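Local coordinates for protein phosphonate monoester hydrolase (Ruegeria pomeroyi, PDB 4UPK) that is a hydrolase of the sulfatase family within the alkaline phosphatase clan, with four protein chains in its assembly, at residues Y180-Y185 / P204-A209; P199-P204 / L294-L299; L462-F467 / A503-Q508. One frame throughout, in Å; residues are numbered along the deposited sequence.

Contact 1 of 3, residues Y180-Y185 / P204-A209; sequences YAFDDY and PAMYRA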
loop_
_atom_site.group_PDB
_atom_site.type_symbol
_atom_site.label_atom_id
_atom_site.label_comp_id
_atom_site.label_asym_id
_atom_site.label_seq_id
_atom_site.Cartn_x
_atom_site.Cartn_y
_atom_site.Cartn_z
ATOM N N TYR A 180 18.743 -26.686 -33.846
ATOM C CA TYR A 180 18.295 -25.830 -34.933
ATOM C C TYR A 180 19.231 -24.622 -35.059
ATOM O O TYR A 180 19.670 -24.067 -34.055
ATOM C CB TYR A 180 16.834 -25.401 -34.767
ATOM C CG TYR A 180 15.839 -26.528 -34.938
ATOM C CD1 TYR A 180 15.462 -26.965 -36.205
ATOM C CD2 TYR A 180 15.231 -27.121 -33.836
ATOM C CE1 TYR A 180 14.532 -27.990 -36.368
ATOM C CE2 TYR A 180 14.279 -28.131 -33.988
ATOM C CZ TYR A 180 13.939 -28.565 -35.256
ATOM O OH TYR A 180 13.002 -29.554 -35.399
ATOM N N ALA A 181 19.568 -24.253 -36.288
ATOM C CA ALA A 181 20.492 -23.163 -36.530
ATOM C C ALA A 181 19.733 -21.878 -36.774
ATOM O O ALA A 181 18.957 -21.799 -37.728
ATOM C CB ALA A 181 21.396 -23.497 -37.719
ATOM N N PHE A 182 19.913 -20.888 -35.886
ATOM C CA PHE A 182 19.296 -19.559 -35.993
ATOM C C PHE A 182 20.084 -18.544 -35.182
ATOM O O PHE A 182 20.343 -18.759 -33.999
ATOM C CB PHE A 182 17.781 -19.548 -35.658
ATOM C CG PHE A 182 17.386 -19.891 -34.239
ATOM C CD1 PHE A 182 17.291 -21.222 -33.823
ATOM C CD2 PHE A 182 17.083 -18.886 -33.322
ATOM C CE1 PHE A 182 16.935 -21.537 -32.507
ATOM C CE2 PHE A 182 16.687 -19.202 -32.018
ATOM C CZ PHE A 182 16.622 -20.526 -31.616
ATOM N N ASP A 183 20.523 -17.472 -35.837
ATOM C CA ASP A 183 21.307 -16.422 -35.185
ATOM C C ASP A 183 20.434 -15.297 -34.627
ATOM O O ASP A 183 20.916 -14.477 -33.850
ATOM C CB ASP A 183 22.392 -15.894 -36.136
ATOM C CG ASP A 183 23.518 -16.890 -36.342
ATOM O OD1 ASP A 183 23.384 -17.766 -37.228
ATOM O OD2 ASP A 183 24.512 -16.825 -35.588
ATOM N N ASP A 184 19.147 -15.294 -35.001
ATOM C CA ASP A 184 18.119 -14.327 -34.596
ATOM C C ASP A 184 16.796 -15.065 -34.405
ATOM O O ASP A 184 16.498 -15.982 -35.177
ATOM C CB ASP A 184 17.939 -13.271 -35.708
ATOM C CG ASP A 184 18.436 -11.875 -35.392
ATOM O OD1 ASP A 184 19.635 -11.728 -35.019
ATOM O OD2 ASP A 184 17.667 -10.923 -35.599
ATOM N N TYR A 185 15.994 -14.649 -33.408
ATOM C CA TYR A 185 14.664 -15.210 -33.136
ATOM C C TYR A 185 13.725 -15.068 -34.355
ATOM O O TYR A 185 12.962 -15.999 -34.628
ATOM C CB TYR A 185 14.040 -14.568 -31.885
ATOM C CG TYR A 185 12.621 -14.998 -31.537
ATOM C CD1 TYR A 185 12.212 -16.327 -31.679
ATOM C CD2 TYR A 185 11.732 -14.107 -30.948
ATOM C CE1 TYR A 185 10.923 -16.729 -31.332
ATOM C CE2 TYR A 185 10.454 -14.507 -30.561
ATOM C CZ TYR A 185 10.056 -15.820 -30.741
ATOM O OH TYR A 185 8.784 -16.192 -30.360
ATOM N N PRO A 204 7.439 -25.091 -45.631
ATOM C CA PRO A 204 7.340 -25.629 -44.254
ATOM C C PRO A 204 8.198 -24.844 -43.242
ATOM O O PRO A 204 9.200 -24.246 -43.617
ATOM C CB PRO A 204 7.816 -27.082 -44.404
ATOM C CG PRO A 204 8.697 -27.074 -45.599
ATOM C CD PRO A 204 8.104 -26.046 -46.544
ATOM N N ALA A 205 7.801 -24.810 -41.976
ATOM C CA ALA A 205 8.585 -24.115 -40.954
ATOM C C ALA A 205 9.953 -24.799 -40.765
ATOM O O ALA A 205 10.088 -25.983 -41.073
ATOM C CB ALA A 205 7.820 -24.077 -39.640
ATOM N N MET A 206 10.959 -24.035 -40.298
ATOM C CA MET A 206 12.344 -24.458 -39.997
ATOM C C MET A 206 12.332 -25.669 -39.037
ATOM O O MET A 206 13.142 -26.584 -39.167
ATOM C CB MET A 206 13.123 -23.264 -39.368
ATOM C CG MET A 206 14.453 -23.633 -38.655
ATOM S SD MET A 206 14.889 -22.547 -37.235
ATOM C CE MET A 206 13.807 -23.214 -35.984
ATOM N N TYR A 207 11.401 -25.648 -38.075
ATOM C CA TYR A 207 11.219 -26.678 -37.050
ATOM C C TYR A 207 10.212 -27.751 -37.481
ATOM O O TYR A 207 9.241 -27.455 -38.189
ATOM C CB TYR A 207 10.806 -26.033 -35.698
ATOM C CG TYR A 207 9.736 -24.969 -35.837
ATOM C CD1 TYR A 207 8.382 -25.307 -35.855
ATOM C CD2 TYR A 207 10.075 -23.622 -35.964
ATOM C CE1 TYR A 207 7.393 -24.331 -35.997
ATOM C CE2 TYR A 207 9.097 -22.644 -36.147
ATOM C CZ TYR A 207 7.757 -23.000 -36.152
ATOM O OH TYR A 207 6.799 -22.028 -36.308
ATOM N N ARG A 208 10.448 -28.989 -37.045
ATOM C CA ARG A 208 9.540 -30.119 -37.299
ATOM C C ARG A 208 8.301 -29.912 -36.419
ATOM O O ARG A 208 8.373 -29.142 -35.454
ATOM C CB ARG A 208 10.210 -31.472 -36.979
ATOM C CG ARG A 208 11.412 -31.764 -37.870
ATOM C CD ARG A 208 12.207 -32.981 -37.422
ATOM N NE ARG A 208 11.493 -34.221 -37.716
ATOM C CZ ARG A 208 11.491 -35.299 -36.938
ATOM N NH1 ARG A 208 12.185 -35.312 -35.804
ATOM N NH2 ARG A 208 10.786 -36.370 -37.281
ATOM N N ALA A 209 7.171 -30.560 -36.764
ATOM C CA ALA A 209 5.906 -30.466 -36.028
ATOM C C ALA A 209 6.052 -30.776 -34.534
ATOM O O ALA A 209 5.496 -30.052 -33.718
ATOM C CB ALA A 209 4.853 -31.370 -36.654
#
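Y180 lays its ring along the backbone of M206, Y207 and R208, and it makes the broadest contact of the first segment. Its hydroxyl ends at the second segment: R208 N donates to Y180 OH over 3.1 Å in an almost perfectly straight bond (179°), and the same oxygen is hydrogen-bonded to the carboxylate of D211, so two polar partners grip this oxygen. The aliphatic part of R208 flanks it, with R208 CG 3.7 Å from Y180 OH, while the R208 guanidinium goes on to a salt bridge with E210. Y207 CB rests over one face of the Y180 ring, 4.0 Å above its plane and displaced toward the rim. M206 O approaches the ring obliquely, 3.4 Å from Y180 CE1, and M206 CE lies 3.9 Å from Y180 CB. M206 SD makes a Met-aromatic contact with the same ring, again oblique. Both segments belong to one long loop between helices 169-177 and 213-224, with no helix or strand in the 18 residues separating them, and the contact draws its two ends together beside the first of these helices. F182 follows with a second Met-aromatic contact: its ring centroid is 5.3 Å from M206 SD, which lies 51° off the ring normal. M206 can reach both rings because CG starts anti to the backbone N (chi1 164°) and the chain then bends at its next two torsions. The F182 ring is also in cation-pi contact with K176 and packs on L175, both of helix 169-177.

Contact 2 of 3, residues P199-P204 / L294-L299; sequences PRLNGP and LGFPDL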
loop_
_atom_site.group_PDB
_atom_site.type_symbol
_atom_site.label_atom_id
_atom_site.label_comp_id
_atom_site.label_asym_id
_atom_site.label_seq_id
_atom_site.Cartn_x
_atom_site.Cartn_y
_atom_site.Cartn_z
ATOM N N PRO A 199 12.359 -18.046 -52.306
ATOM C CA PRO A 199 11.413 -17.952 -51.176
ATOM C C PRO A 199 10.054 -18.532 -51.544
ATOM O O PRO A 199 9.568 -18.327 -52.662
ATOM C CB PRO A 199 11.342 -16.447 -50.879
ATOM C CG PRO A 199 12.557 -15.870 -51.504
ATOM C CD PRO A 199 12.821 -16.708 -52.721
ATOM N N ARG A 200 9.497 -19.335 -50.625
ATOM C CA ARG A 200 8.232 -20.036 -50.789
ATOM C C ARG A 200 7.295 -19.598 -49.664
ATOM O O ARG A 200 7.617 -19.778 -48.481
ATOM C CB ARG A 200 8.475 -21.573 -50.830
ATOM C CG ARG A 200 7.225 -22.457 -50.934
ATOM C CD ARG A 200 6.397 -22.258 -52.193
ATOM N NE ARG A 200 7.055 -22.818 -53.373
ATOM C CZ ARG A 200 6.487 -22.913 -54.572
ATOM N NH1 ARG A 200 5.252 -22.466 -54.769
ATOM N NH2 ARG A 200 7.152 -23.455 -55.584
ATOM N N LEU A 201 6.155 -18.987 -50.047
ATOM C CA LEU A 201 5.154 -18.436 -49.117
ATOM C C LEU A 201 4.592 -19.460 -48.125
ATOM O O LEU A 201 4.534 -19.166 -46.923
ATOM C CB LEU A 201 4.041 -17.674 -49.882
ATOM C CG LEU A 201 3.070 -16.742 -49.098
ATOM C CD1 LEU A 201 3.812 -15.672 -48.307
ATOM C CD2 LEU A 201 2.064 -16.102 -50.059
ATOM N N ASN A 202 4.204 -20.653 -48.623
ATOM C CA ASN A 202 3.702 -21.739 -47.772
ATOM C C ASN A 202 4.750 -22.833 -47.577
ATOM O O ASN A 202 4.413 -24.016 -47.421
ATOM C CB ASN A 202 2.350 -22.290 -48.257
ATOM C CG ASN A 202 2.342 -22.841 -49.653
ATOM O OD1 ASN A 202 3.342 -22.791 -50.386
ATOM N ND2 ASN A 202 1.191 -23.394 -50.038
ATOM N N GLY A 203 6.019 -22.414 -47.559
ATOM C CA GLY A 203 7.148 -23.293 -47.295
ATOM C C GLY A 203 7.029 -23.837 -45.878
ATOM O O GLY A 203 6.482 -23.160 -44.997
ATOM N N PRO A 204 7.439 -25.091 -45.631
ATOM C CA PRO A 204 7.340 -25.629 -44.254
ATOM C C PRO A 204 8.198 -24.844 -43.242
ATOM O O PRO A 204 9.200 -24.246 -43.617
ATOM C CB PRO A 204 7.816 -27.082 -44.404
ATOM C CG PRO A 204 8.697 -27.074 -45.599
ATOM C CD PRO A 204 8.104 -26.046 -46.544
ATOM N N LEU A 294 7.097 -13.452 -42.438
ATOM C CA LEU A 294 8.495 -12.985 -42.387
ATOM C C LEU A 294 9.302 -13.525 -43.582
ATOM O O LEU A 294 9.197 -14.713 -43.894
ATOM C CB LEU A 294 9.188 -13.334 -41.045
ATOM C CG LEU A 294 8.738 -12.547 -39.787
ATOM C CD1 LEU A 294 9.591 -12.922 -38.581
ATOM C CD2 LEU A 294 8.816 -11.012 -39.986
ATOM N N GLY A 295 10.041 -12.637 -44.263
ATOM C CA GLY A 295 10.884 -12.971 -45.414
ATOM C C GLY A 295 10.360 -12.568 -46.784
ATOM O O GLY A 295 10.958 -12.933 -47.809
ATOM N N PHE A 296 9.221 -11.834 -46.814
ATOM C CA PHE A 296 8.513 -11.361 -48.018
ATOM C C PHE A 296 8.150 -9.854 -47.843
ATOM O O PHE A 296 6.992 -9.524 -47.558
ATOM C CB PHE A 296 7.251 -12.227 -48.274
ATOM C CG PHE A 296 7.528 -13.713 -48.314
ATOM C CD1 PHE A 296 7.567 -14.465 -47.139
ATOM C CD2 PHE A 296 7.771 -14.360 -49.523
ATOM C CE1 PHE A 296 7.877 -15.828 -47.174
ATOM C CE2 PHE A 296 8.048 -15.728 -49.556
ATOM C CZ PHE A 296 8.111 -16.448 -48.382
ATOM N N PRO A 297 9.152 -8.928 -47.940
ATOM C CA PRO A 297 8.848 -7.510 -47.702
ATOM C C PRO A 297 8.039 -6.836 -48.807
ATOM O O PRO A 297 7.301 -5.894 -48.520
ATOM C CB PRO A 297 10.230 -6.874 -47.515
ATOM C CG PRO A 297 11.165 -7.740 -48.291
ATOM C CD PRO A 297 10.594 -9.133 -48.262
ATOM N N ASP A 298 8.167 -7.337 -50.048
ATOM C CA ASP A 298 7.534 -6.803 -51.251
ATOM C C ASP A 298 6.329 -7.646 -51.730
ATOM O O ASP A 298 5.849 -7.466 -52.856
ATOM C CB ASP A 298 8.602 -6.651 -52.352
ATOM C CG ASP A 298 9.861 -5.922 -51.890
ATOM O OD1 ASP A 298 9.733 -4.811 -51.302
ATOM O OD2 ASP A 298 10.970 -6.459 -52.106
ATOM N N LEU A 299 5.823 -8.537 -50.851
ATOM C CA LEU A 299 4.696 -9.439 -51.095
ATOM C C LEU A 299 3.455 -8.691 -51.581
ATOM O O LEU A 299 2.963 -7.786 -50.892
ATOM C CB LEU A 299 4.379 -10.268 -49.830
ATOM C CG LEU A 299 3.402 -11.450 -50.010
ATOM C CD1 LEU A 299 4.010 -12.563 -50.899
ATOM C CD2 LEU A 299 2.948 -11.982 -48.674
#
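L201 sets its CD1 methyl squarely over the ring of F296, 4.0 Å from the centroid and only 7° off the normal, a CH-pi contact centred on the face. With chi1 -166° and chi2 56°, L201 brings CD1 round to the ring. The same CD1 touches L299 CD2 at 3.8 Å, the two leucine side chains crossing at about a right angle, so one methyl fills the corner between a ring and a branched side chain. At the ring's edge lies backbone: R200 O is near the ring plane, 3.4 Å from F296 CZ. L201 N, 3.6 Å from F296 CZ, sits above the plane on the leucine side. P199 CB closes in obliquely on F296 CE2 at 3.6 Å. R200 O also accepts the closing bond of a turn, from G203 N at 3.2 Å, while the R200 guanidinium is turned to a salt bridge with D194. L201 and L299 also pack on helix 303-333, at L309 and T305 respectively. No hydrogen bond crosses between the segments. The arrangement is a type I beta turn, R200 to G203, whose second residue, L201, covers one face of the F296 ring on a neighbouring surface loop with a methyl.

Contact 3 of 3, residues L462-F467 / A503-Q508; sequences LRDARF and ARLSRQ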
loop_
_atom_site.group_PDB
_atom_site.type_symbol
_atom_site.label_atom_id
_atom_site.label_comp_id
_atom_site.label_asym_id
_atom_site.label_seq_id
_atom_site.Cartn_x
_atom_site.Cartn_y
_atom_site.Cartn_z
ATOM N N LEU A 462 -22.415 -1.525 -31.312
ATOM C CA LEU A 462 -23.596 -2.118 -30.686
ATOM C C LEU A 462 -24.258 -3.071 -31.689
ATOM O O LEU A 462 -24.682 -2.633 -32.749
ATOM C CB LEU A 462 -24.598 -1.055 -30.149
ATOM C CG LEU A 462 -25.748 -1.610 -29.293
ATOM C CD1 LEU A 462 -25.984 -0.753 -28.075
ATOM C CD2 LEU A 462 -27.038 -1.753 -30.102
ATOM N N ARG A 463 -24.329 -4.362 -31.358
ATOM C CA ARG A 463 -24.913 -5.383 -32.227
ATOM C C ARG A 463 -26.290 -5.733 -31.747
ATOM O O ARG A 463 -26.449 -6.431 -30.754
ATOM C CB ARG A 463 -24.036 -6.640 -32.335
ATOM C CG ARG A 463 -22.646 -6.362 -32.890
ATOM C CD ARG A 463 -21.762 -7.567 -32.803
ATOM N NE ARG A 463 -20.361 -7.186 -32.966
ATOM C CZ ARG A 463 -19.543 -6.891 -31.961
ATOM N NH1 ARG A 463 -19.965 -6.974 -30.704
ATOM N NH2 ARG A 463 -18.291 -6.522 -32.206
ATOM N N ASP A 464 -27.284 -5.213 -32.446
ATOM C CA ASP A 464 -28.697 -5.434 -32.216
ATOM C C ASP A 464 -29.093 -6.630 -33.115
ATOM O O ASP A 464 -28.312 -7.022 -33.991
ATOM C CB ASP A 464 -29.410 -4.106 -32.582
ATOM C CG ASP A 464 -30.900 -4.117 -32.770
ATOM O OD1 ASP A 464 -31.619 -4.251 -31.769
ATOM O OD2 ASP A 464 -31.347 -3.904 -33.906
ATOM N N ALA A 465 -30.268 -7.231 -32.879
ATOM C CA ALA A 465 -30.776 -8.373 -33.663
ATOM C C ALA A 465 -30.814 -8.098 -35.195
ATOM O O ALA A 465 -30.551 -9.000 -36.001
ATOM C CB ALA A 465 -32.162 -8.763 -33.169
ATOM N N ARG A 466 -31.128 -6.836 -35.571
ATOM C CA ARG A 466 -31.214 -6.367 -36.947
ATOM C C ARG A 466 -30.022 -5.463 -37.363
ATOM O O ARG A 466 -29.478 -5.624 -38.449
ATOM C CB ARG A 466 -32.547 -5.626 -37.169
ATOM C CG ARG A 466 -32.702 -5.135 -38.604
ATOM C CD ARG A 466 -34.020 -4.496 -38.874
ATOM N NE ARG A 466 -33.999 -3.869 -40.190
ATOM C CZ ARG A 466 -34.806 -2.889 -40.567
ATOM N NH1 ARG A 466 -35.711 -2.408 -39.731
ATOM N NH2 ARG A 466 -34.697 -2.367 -41.774
ATOM N N PHE A 467 -29.664 -4.492 -36.526
ATOM C CA PHE A 467 -28.611 -3.555 -36.883
ATOM C C PHE A 467 -27.320 -3.670 -36.115
ATOM O O PHE A 467 -27.269 -4.238 -35.020
ATOM C CB PHE A 467 -29.127 -2.117 -36.745
ATOM C CG PHE A 467 -30.279 -1.695 -37.630
ATOM C CD1 PHE A 467 -30.050 -1.210 -38.911
ATOM C CD2 PHE A 467 -31.582 -1.691 -37.149
ATOM C CE1 PHE A 467 -31.112 -0.768 -39.716
ATOM C CE2 PHE A 467 -32.640 -1.246 -37.952
ATOM C CZ PHE A 467 -32.397 -0.812 -39.242
ATOM N N ALA A 503 -30.982 7.011 -34.547
ATOM C CA ALA A 503 -31.232 7.736 -33.305
ATOM C C ALA A 503 -31.577 6.795 -32.127
ATOM O O ALA A 503 -31.098 7.005 -31.000
ATOM C CB ALA A 503 -32.328 8.774 -33.520
ATOM N N ARG A 504 -32.406 5.765 -32.394
ATOM C CA ARG A 504 -32.855 4.760 -31.424
ATOM C C ARG A 504 -31.690 3.892 -30.918
ATOM O O ARG A 504 -31.567 3.669 -29.702
ATOM C CB ARG A 504 -33.975 3.890 -32.044
ATOM C CG ARG A 504 -34.476 2.748 -31.136
ATOM C CD ARG A 504 -35.539 1.883 -31.794
ATOM N NE ARG A 504 -35.147 1.447 -33.134
ATOM C CZ ARG A 504 -34.460 0.345 -33.408
ATOM N NH1 ARG A 504 -34.092 -0.480 -32.432
ATOM N NH2 ARG A 504 -34.138 0.056 -34.659
ATOM N N LEU A 505 -30.832 3.406 -31.854
ATOM C CA LEU A 505 -29.664 2.578 -31.518
ATOM C C LEU A 505 -28.586 3.351 -30.772
ATOM O O LEU A 505 -27.956 2.799 -29.866
ATOM C CB LEU A 505 -29.078 1.898 -32.759
ATOM C CG LEU A 505 -29.923 0.785 -33.350
ATOM C CD1 LEU A 505 -29.622 0.631 -34.777
ATOM C CD2 LEU A 505 -29.722 -0.520 -32.603
ATOM N N SER A 506 -28.361 4.618 -31.166
ATOM C CA SER A 506 -27.392 5.509 -30.524
ATOM C C SER A 506 -27.821 5.849 -29.073
ATOM O O SER A 506 -26.960 5.936 -28.189
ATOM C CB SER A 506 -27.185 6.761 -31.371
ATOM O OG SER A 506 -25.886 7.288 -31.170
ATOM N N ARG A 507 -29.144 5.964 -28.815
ATOM C CA ARG A 507 -29.646 6.195 -27.446
ATOM C C ARG A 507 -29.436 4.929 -26.620
ATOM O O ARG A 507 -29.018 5.008 -25.456
ATOM C CB ARG A 507 -31.113 6.660 -27.427
ATOM C CG ARG A 507 -31.694 6.928 -26.016
ATOM C CD ARG A 507 -32.635 8.127 -25.930
ATOM N NE ARG A 507 -33.254 8.443 -27.210
ATOM C CZ ARG A 507 -33.100 9.587 -27.851
ATOM N NH1 ARG A 507 -32.405 10.573 -27.303
ATOM N NH2 ARG A 507 -33.646 9.761 -29.045
ATOM N N GLN A 508 -29.662 3.767 -27.253
ATOM C CA GLN A 508 -29.411 2.453 -26.662
ATOM C C GLN A 508 -27.911 2.309 -26.318
ATOM O O GLN A 508 -27.579 1.798 -25.251
ATOM C CB GLN A 508 -29.877 1.353 -27.631
ATOM C CG GLN A 508 -29.886 -0.041 -27.037
ATOM C CD GLN A 508 -30.862 -0.948 -27.729
ATOM O OE1 GLN A 508 -31.119 -0.831 -28.938
ATOM N NE2 GLN A 508 -31.413 -1.880 -26.966
#
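L505 projects from helix 499-515 with its two methyls splayed between three side chains of 462-467. L505 CD1 presses on F467 CB at 3.4 Å and lies oblique to the phenyl ring; the other methyl, L505 CD2, lies 3.6 Å from D464 CB and 3.9 Å from L462 CD2. Its side chain stands at about a right angle to those of D464 and F467. One turn further along the helix, Q508 crosses L462 in the same way, Q508 CG being 4.1 Å from L462 CD1. R504, bent at chi3, points the edge of its guanidinium at the F467 ring, R504 NH2 being 3.8 Å from F467 CE2 with the planes 53° apart; its NH2 is also salt-bridged to D501. From the residue before F467, the R466 guanidinium lies with its face over F467 CZ.

Between strands 458-463 and 467-472 the chain turns back on itself, and D464 holds this hairpin: D464 OD2 accepts from F467 N at 3.2 Å, an Asx motif, with a weak second bond from R466 N. OD2 is thus used within its own turn, while D464 OD1 is 4.6 Å from R504 NH1, beyond a salt bridge. The helix is joined to the hairpin mainly by apolar contact, with no hydrogen bond across; the nearby opposite charges probably add only a modest attraction.

Contacts 1 and 2 both involve the same long loop between helices 169-177 and 213-224. They share P204, their segments alternate along the chain, and their centres are about 15 Å apart. Contact 1 is partly buried and fastens the loop to itself with a hydroxyl bond and methionine sulfur against rings; contact 2 lies at the surface, joins the loop to the one before helix 303-333, and relies on a methyl over a ring. Contact 3, about 49 Å from contact 1 between centres and across the chain's centre from it, is also partly buried. It alone pairs a helix with a hairpin of the four-stranded antiparallel sheet, with leucine at its middle and charges around it.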